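Local coordinates for internalin (Listeria monocytogenes serotype 4b, PDB 4FMZ), which probably takes part in the adhesion of the bacterium to host cells and their invasion, as a leucine-rich-repeat protein of the internalin family, at residues 11-16 against 32-37; 60-65 against 82-87. All blocks are in the same frame, centred on the assembly; numbering follows the deposited sequence.

Interaction 1: 11-16 against 32-37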
ATOM      1  N   PRO A  11      26.975   9.715  30.523  1.00 23.89           N
ATOM      2  CA  PRO A  11      25.678   9.089  30.858  1.00 23.47           C
ATOM      3  C   PRO A  11      24.712   9.095  29.670  1.00 27.35           C
ATOM      4  O   PRO A  11      24.703  10.050  28.881  1.00 25.71           O
ATOM      5  CB  PRO A  11      25.149   9.968  31.997  1.00 25.28           C
ATOM      6  CG  PRO A  11      26.384  10.593  32.596  1.00 28.99           C
ATOM      7  CD  PRO A  11      27.244  10.873  31.398  1.00 24.91           C
ATOM      8  N   ILE A  12      23.921   8.015  29.526  1.00 25.16           N
ATOM      9  CA  ILE A  12      22.914   7.885  28.463  1.00 24.76           C
ATOM     10  C   ILE A  12      22.024   9.145  28.412  1.00 30.59           C
ATOM     11  O   ILE A  12      21.806   9.677  27.321  1.00 31.33           O
ATOM     12  CB  ILE A  12      22.038   6.591  28.626  1.00 27.07           C
ATOM     13  CG1 ILE A  12      22.875   5.314  28.473  1.00 26.80           C
ATOM     14  CG2 ILE A  12      20.849   6.573  27.626  1.00 27.32           C
ATOM     15  CD1 ILE A  12      22.236   4.004  28.962  1.00 27.12           C
ATOM     16  N   ASN A  13      21.539   9.628  29.574  1.00 27.15           N
ATOM     17  CA  ASN A  13      20.624  10.771  29.601  1.00 27.81           C
ATOM     18  C   ASN A  13      21.333  12.135  29.370  1.00 31.13           C
ATOM     19  O   ASN A  13      20.654  13.163  29.301  1.00 31.91           O
ATOM     20  CB  ASN A  13      19.775  10.787  30.868  1.00 29.29           C
ATOM     21  CG  ASN A  13      20.549  11.019  32.142  1.00 39.93           C
ATOM     22  OD1 ASN A  13      21.781  10.984  32.182  1.00 28.67           O
ATOM     23  ND2 ASN A  13      19.823  11.245  33.216  1.00 32.61           N
ATOM     24  N   GLN A  14      22.683  12.136  29.245  1.00 27.60           N
ATOM     25  CA  GLN A  14      23.458  13.328  28.867  1.00 27.18           C
ATOM     26  C   GLN A  14      23.516  13.419  27.341  1.00 30.58           C
ATOM     27  O   GLN A  14      23.511  14.522  26.779  1.00 30.90           O
ATOM     28  CB  GLN A  14      24.884  13.301  29.445  1.00 28.57           C
ATOM     29  CG  GLN A  14      25.767  14.486  29.017  1.00 29.76           C
ATOM     30  CD  GLN A  14      27.191  14.381  29.514  1.00 43.27           C
ATOM     31  OE1 GLN A  14      27.448  14.235  30.710  1.00 38.06           O
ATOM     32  NE2 GLN A  14      28.152  14.507  28.615  1.00 35.10           N
ATOM     33  N   ILE A  15      23.654  12.255  26.681  1.00 25.78           N
ATOM     34  CA  ILE A  15      23.801  12.137  25.229  1.00 24.87           C
ATOM     35  C   ILE A  15      22.420  12.186  24.559  1.00 29.58           C
ATOM     36  O   ILE A  15      22.273  12.830  23.517  1.00 29.46           O
ATOM     37  CB  ILE A  15      24.587  10.831  24.875  1.00 27.52           C
ATOM     38  CG1 ILE A  15      26.014  10.794  25.497  1.00 28.86           C
ATOM     39  CG2 ILE A  15      24.621  10.578  23.368  1.00 28.36           C
ATOM     40  CD1 ILE A  15      27.083  11.898  24.963  1.00 33.23           C
ATOM     41  N   PHE A  16      21.433  11.504  25.151  1.00 25.32           N
ATOM     42  CA  PHE A  16      20.061  11.401  24.633  1.00 24.24           C
ATOM     43  C   PHE A  16      19.126  12.193  25.546  1.00 28.52           C
ATOM     44  O   PHE A  16      18.617  11.640  26.515  1.00 27.74           O
ATOM     45  CB  PHE A  16      19.642   9.917  24.526  1.00 25.62           C
ATOM     46  CG  PHE A  16      20.542   9.094  23.635  1.00 26.61           C
ATOM     47  CD1 PHE A  16      20.292   8.991  22.274  1.00 28.72           C
ATOM     48  CD2 PHE A  16      21.657   8.441  24.153  1.00 28.24           C
ATOM     49  CE1 PHE A  16      21.124   8.232  21.454  1.00 29.32           C
ATOM     50  CE2 PHE A  16      22.493   7.690  23.327  1.00 30.99           C
ATOM     51  CZ  PHE A  16      22.236   7.616  21.980  1.00 29.24           C
ATOM     52  N   ALA A  32      21.382  -0.641  33.790  1.00 31.89           N
ATOM     53  CA  ALA A  32      20.434  -0.563  34.904  1.00 31.65           C
ATOM     54  C   ALA A  32      19.593   0.721  34.875  1.00 34.38           C
ATOM     55  O   ALA A  32      18.442   0.697  35.294  1.00 34.45           O
ATOM     56  CB  ALA A  32      21.182  -0.647  36.223  1.00 32.83           C
ATOM     57  N   SER A  33      20.165   1.837  34.396  1.00 30.20           N
ATOM     58  CA  SER A  33      19.520   3.152  34.437  1.00 29.19           C
ATOM     59  C   SER A  33      19.951   4.044  33.271  1.00 32.23           C
ATOM     60  O   SER A  33      21.024   3.842  32.709  1.00 30.12           O
ATOM     61  CB  SER A  33      19.888   3.837  35.759  1.00 33.35           C
ATOM     62  OG  SER A  33      19.557   5.215  35.825  1.00 41.46           O
ATOM     63  N   VAL A  34      19.134   5.070  32.948  1.00 28.36           N
ATOM     64  CA  VAL A  34      19.448   6.074  31.914  1.00 26.91           C
ATOM     65  C   VAL A  34      20.583   7.000  32.415  1.00 29.99           C
ATOM     66  O   VAL A  34      21.157   7.751  31.629  1.00 30.10           O
ATOM     67  CB  VAL A  34      18.206   6.891  31.447  1.00 29.65           C
ATOM     68  CG1 VAL A  34      17.182   5.990  30.750  1.00 29.00           C
ATOM     69  CG2 VAL A  34      17.565   7.673  32.604  1.00 29.89           C
ATOM     70  N   THR A  35      20.907   6.947  33.719  1.00 26.80           N
ATOM     71  CA  THR A  35      22.014   7.746  34.276  1.00 26.36           C
ATOM     72  C   THR A  35      23.356   7.017  34.081  1.00 30.01           C
ATOM     73  O   THR A  35      24.410   7.614  34.325  1.00 29.78           O
ATOM     74  CB  THR A  35      21.787   8.092  35.762  1.00 34.28           C
ATOM     75  OG1 THR A  35      21.743   6.893  36.533  1.00 35.25           O
ATOM     76  CG2 THR A  35      20.529   8.921  36.000  1.00 33.13           C
ATOM     77  N   ASP A  36      23.324   5.737  33.646  1.00 26.42           N
ATOM     78  CA  ASP A  36      24.529   4.930  33.435  1.00 26.27           C
ATOM     79  C   ASP A  36      25.369   5.437  32.269  1.00 27.53           C
ATOM     80  O   ASP A  36      24.832   5.846  31.234  1.00 24.96           O
ATOM     81  CB  ASP A  36      24.178   3.450  33.197  1.00 28.45           C
ATOM     82  CG  ASP A  36      23.638   2.717  34.407  1.00 38.18           C
ATOM     83  OD1 ASP A  36      23.771   3.246  35.539  1.00 41.48           O
ATOM     84  OD2 ASP A  36      23.121   1.597  34.234  1.00 41.90           O
ATOM     85  N   VAL A  37      26.700   5.390  32.446  1.00 24.51           N
ATOM     86  CA  VAL A  37      27.656   5.823  31.433  1.00 24.81           C
ATOM     87  C   VAL A  37      27.709   4.810  30.297  1.00 28.55           C
ATOM     88  O   VAL A  37      27.664   3.603  30.535  1.00 29.35           O
ATOM     89  CB  VAL A  37      29.052   6.052  32.073  1.00 28.94           C
ATOM     90  CG1 VAL A  37      30.178   6.010  31.041  1.00 29.34           C
ATOM     91  CG2 VAL A  37      29.075   7.377  32.788  1.00 28.92           C
TER
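P11 and V37 face each other as a non-hydrogen-bonded antiparallel pair with CA atoms 3.9 Å apart; 11-16 then turns into the helix 12-15, and the type I beta turn S33 to D36 leads up to V37. Two backbone bonds tie that helix start to the turn. I12 N donates to D36 O (2.9 Å, 161° at the hydrogen), tilted somewhat from the carbonyl plane, and N13 N reaches V34 O at 2.8 Å, in the carbonyl plane but more bent at the hydrogen. First-turn amides of a helix lack acceptors within their own helix, and here the turn supplies two. P11, in the N-cap position, adds a CA-H...O contact to D36 O, and its ring lies against the second segment, with CB 3.4 Å from T35 O and CD near V37 CG2. The two short strands and the helices around them belong to the N-terminal cap of the internalins, which closes one end of the leucine-rich-repeat solenoid. I12 sets CG1 beside its own backbone N (chi1 -65°), which carries that branch past D36 O and CD1 on toward S33 O; the same side chain also touches A22 and I25 of helix 19-29. N13 folds back over V34 O, while its ND2 lies alongside T35 CG2 at 3.7 Å. Within 32-37, D36 OD2 takes the amide of S33 from above the carboxylate plane and a weak bond from A32 N, and the hydroxyls of S33 and T35 are hydrogen-bonded to each other (OG to OG1, 2.8 Å).

Interaction 2: 60-65 against 82-87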
ATOM      1  N   GLN A  60      18.037  13.779  19.233  1.00 23.20           N
ATOM      2  CA  GLN A  60      19.396  14.261  19.509  1.00 23.04           C
ATOM      3  C   GLN A  60      20.155  13.173  20.275  1.00 25.87           C
ATOM      4  O   GLN A  60      19.593  12.564  21.201  1.00 25.53           O
ATOM      5  CB  GLN A  60      19.384  15.596  20.281  1.00 24.13           C
ATOM      6  CG  GLN A  60      18.898  16.770  19.420  1.00 29.48           C
ATOM      7  CD  GLN A  60      18.456  17.950  20.249  1.00 38.68           C
ATOM      8  OE1 GLN A  60      17.501  17.882  21.025  1.00 36.38           O
ATOM      9  NE2 GLN A  60      19.142  19.067  20.098  1.00 31.42           N
ATOM     10  N   GLY A  61      21.377  12.893  19.818  1.00 21.71           N
ATOM     11  CA  GLY A  61      22.258  11.860  20.362  1.00 22.37           C
ATOM     12  C   GLY A  61      22.354  10.633  19.483  1.00 27.18           C
ATOM     13  O   GLY A  61      23.368   9.931  19.526  1.00 26.24           O
ATOM     14  N   ILE A  62      21.304  10.364  18.655  1.00 24.70           N
ATOM     15  CA  ILE A  62      21.272   9.197  17.759  1.00 24.03           C
ATOM     16  C   ILE A  62      22.432   9.228  16.752  1.00 27.30           C
ATOM     17  O   ILE A  62      22.841   8.167  16.269  1.00 27.83           O
ATOM     18  CB  ILE A  62      19.895   9.010  17.063  1.00 26.52           C
ATOM     19  CG1 ILE A  62      19.642   7.512  16.789  1.00 27.18           C
ATOM     20  CG2 ILE A  62      19.739   9.885  15.783  1.00 26.87           C
ATOM     21  CD1 ILE A  62      18.201   7.128  16.587  1.00 34.54           C
ATOM     22  N   GLU A  63      22.998  10.426  16.501  1.00 24.28           N
ATOM     23  CA  GLU A  63      24.133  10.594  15.598  1.00 25.33           C
ATOM     24  C   GLU A  63      25.383   9.786  16.064  1.00 29.65           C
ATOM     25  O   GLU A  63      26.259   9.560  15.234  1.00 28.28           O
ATOM     26  CB  GLU A  63      24.474  12.088  15.370  1.00 27.21           C
ATOM     27  CG  GLU A  63      24.954  12.856  16.595  1.00 34.12           C
ATOM     28  CD  GLU A  63      23.918  13.407  17.560  1.00 47.45           C
ATOM     29  OE1 GLU A  63      22.710  13.129  17.382  1.00 31.29           O
ATOM     30  OE2 GLU A  63      24.326  14.105  18.518  1.00 42.73           O
ATOM     31  N   TYR A  64      25.434   9.297  17.343  1.00 26.55           N
ATOM     32  CA  TYR A  64      26.547   8.478  17.866  1.00 27.07           C
ATOM     33  C   TYR A  64      26.437   6.989  17.517  1.00 30.21           C
ATOM     34  O   TYR A  64      27.412   6.232  17.671  1.00 30.55           O
ATOM     35  CB  TYR A  64      26.663   8.611  19.379  1.00 29.04           C
ATOM     36  CG  TYR A  64      27.170   9.966  19.795  1.00 31.36           C
ATOM     37  CD1 TYR A  64      28.508  10.318  19.614  1.00 34.18           C
ATOM     38  CD2 TYR A  64      26.316  10.908  20.355  1.00 31.82           C
ATOM     39  CE1 TYR A  64      28.992  11.551  20.034  1.00 35.37           C
ATOM     40  CE2 TYR A  64      26.782  12.149  20.767  1.00 33.36           C
ATOM     41  CZ  TYR A  64      28.125  12.461  20.608  1.00 41.59           C
ATOM     42  OH  TYR A  64      28.592  13.687  20.968  1.00 41.69           O
ATOM     43  N   LEU A  65      25.251   6.576  17.047  1.00 26.53           N
ATOM     44  CA  LEU A  65      25.006   5.197  16.637  1.00 26.64           C
ATOM     45  C   LEU A  65      25.455   5.047  15.179  1.00 31.43           C
ATOM     46  O   LEU A  65      24.650   4.758  14.301  1.00 31.38           O
ATOM     47  CB  LEU A  65      23.506   4.861  16.835  1.00 25.82           C
ATOM     48  CG  LEU A  65      23.083   4.353  18.223  1.00 31.17           C
ATOM     49  CD1 LEU A  65      23.404   5.355  19.334  1.00 31.81           C
ATOM     50  CD2 LEU A  65      21.622   4.049  18.253  1.00 29.86           C
ATOM     51  N   SER A  82      17.077  15.895  11.765  1.00 27.80           N
ATOM     52  CA  SER A  82      18.445  16.302  11.410  0.50 28.34           C
ATOM     53  C   SER A  82      19.524  15.401  12.079  1.00 31.15           C
ATOM     54  O   SER A  82      20.500  15.100  11.407  1.00 30.90           O
ATOM     55  CB  SER A  82      18.703  17.773  11.729  0.50 32.40           C
ATOM     56  OG  SER A  82      18.396  18.103  13.073  0.50 40.55           O
ATOM     57  N   PRO A  83      19.379  14.870  13.342  1.00 27.34           N
ATOM     58  CA  PRO A  83      20.450  13.992  13.882  1.00 27.34           C
ATOM     59  C   PRO A  83      20.675  12.690  13.083  1.00 31.03           C
ATOM     60  O   PRO A  83      21.679  12.023  13.319  1.00 28.51           O
ATOM     61  CB  PRO A  83      19.966  13.675  15.308  1.00 27.89           C
ATOM     62  CG  PRO A  83      19.057  14.789  15.644  1.00 31.23           C
ATOM     63  CD  PRO A  83      18.332  15.065  14.366  1.00 27.04           C
ATOM     64  N   LEU A  84      19.772  12.337  12.128  1.00 28.26           N
ATOM     65  CA  LEU A  84      19.950  11.140  11.293  1.00 28.39           C
ATOM     66  C   LEU A  84      20.890  11.379  10.109  1.00 31.39           C
ATOM     67  O   LEU A  84      21.316  10.408   9.481  1.00 30.89           O
ATOM     68  CB  LEU A  84      18.597  10.648  10.710  1.00 28.43           C
ATOM     69  CG  LEU A  84      17.557  10.054  11.650  1.00 32.05           C
ATOM     70  CD1 LEU A  84      16.354   9.546  10.877  1.00 30.93           C
ATOM     71  CD2 LEU A  84      18.137   8.938  12.489  1.00 35.08           C
ATOM     72  N   SER A  85      21.163  12.664   9.773  1.00 28.47           N
ATOM     73  CA  SER A  85      21.855  13.104   8.551  1.00 29.68           C
ATOM     74  C   SER A  85      23.171  12.378   8.208  1.00 35.23           C
ATOM     75  O   SER A  85      23.448  12.223   7.021  1.00 34.88           O
ATOM     76  CB  SER A  85      22.094  14.609   8.553  1.00 33.70           C
ATOM     77  OG  SER A  85      23.095  14.983   9.487  1.00 44.51           O
ATOM     78  N   ASN A  86      23.955  11.931   9.194  1.00 32.39           N
ATOM     79  CA  ASN A  86      25.219  11.247   8.901  1.00 32.61           C
ATOM     80  C   ASN A  86      25.158   9.732   9.196  1.00 34.79           C
ATOM     81  O   ASN A  86      26.185   9.057   9.134  1.00 34.75           O
ATOM     82  CB  ASN A  86      26.364  11.903   9.675  1.00 35.19           C
ATOM     83  CG  ASN A  86      26.983  13.067   8.951  1.00 68.19           C
ATOM     84  OD1 ASN A  86      26.395  14.148   8.839  1.00 61.19           O
ATOM     85  ND2 ASN A  86      28.195  12.871   8.451  1.00 67.16           N
ATOM     86  N   LEU A  87      23.963   9.176   9.444  1.00 29.09           N
ATOM     87  CA  LEU A  87      23.863   7.735   9.712  1.00 28.39           C
ATOM     88  C   LEU A  87      23.741   6.994   8.372  1.00 31.61           C
ATOM     89  O   LEU A  87      22.739   6.343   8.074  1.00 29.79           O
ATOM     90  CB  LEU A  87      22.699   7.433  10.681  1.00 27.42           C
ATOM     91  CG  LEU A  87      22.853   8.064  12.081  1.00 31.32           C
ATOM     92  CD1 LEU A  87      21.685   7.696  12.990  1.00 30.31           C
ATOM     93  CD2 LEU A  87      24.197   7.670  12.731  1.00 32.11           C
TER
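L87 turns its side chain toward the 3-10 segment 62-64, and its branches settle among backbone carbonyls of 62-65. From CB the chain runs to CG, which stands beside its own backbone N (chi1 -63°) and is already 4.2 Å from I62 O. There the two methyls part: CD1 lies 3.5 Å from I62 O and also meets I62 CG2, whereas CD2 approaches L65 O to 3.3 Å, with E63 O a little farther off. The leucine thus packs with both methyls against the carbonyl oxygens of 62-65.

I62 answers from the other segment with CG2, which lies between P83, L84 and L87. It comes within 3.8 Å of L84 CD2, the two side chains crossing at a slant, and touches P83 CB as well. Inward, both I62 and L84 reach L71 of strand 70-72. P83 is the residue most covered here. Its CG faces the backbone of Q60, and its CB is 3.5 Å from E63 OE1. The glutamate bends at chi2 (-83°), bringing that oxygen back to G61 N, which donates to it at 2.8 Å on the syn side; the carboxylate is therefore held against its own turn as the proline packs on it. E63 CB also touches P83 O.

Apolar side chains and backbone carbonyl oxygens carry this junction between the segments. Such stacking of successive short 3-10 turns, with isoleucine and leucine directed into the core, is characteristic of the convex side of an internalin leucine-rich-repeat solenoid.

How the interactions relate
Interaction 1 closes before interaction 2 opens along the chain, and their centres lie about 17 Å apart on the same side of the molecule's centre. The first belongs to the N-terminal cap, with its two-stranded antiparallel pair 10-11 and 37-38; the second joins loops that flank strand 70-72 near the start of the parallel repeat strands. F16, at the end of 11-16, bridges the two: its CE1 packs 3.3 Å from G61 C, and its CZ touches L65 CD1. I15 CG2 meets Y64 CD2 beside it. Cap and first turns thus pack directly on each other through these side chains, consistent with the cap shielding the end of the solenoid.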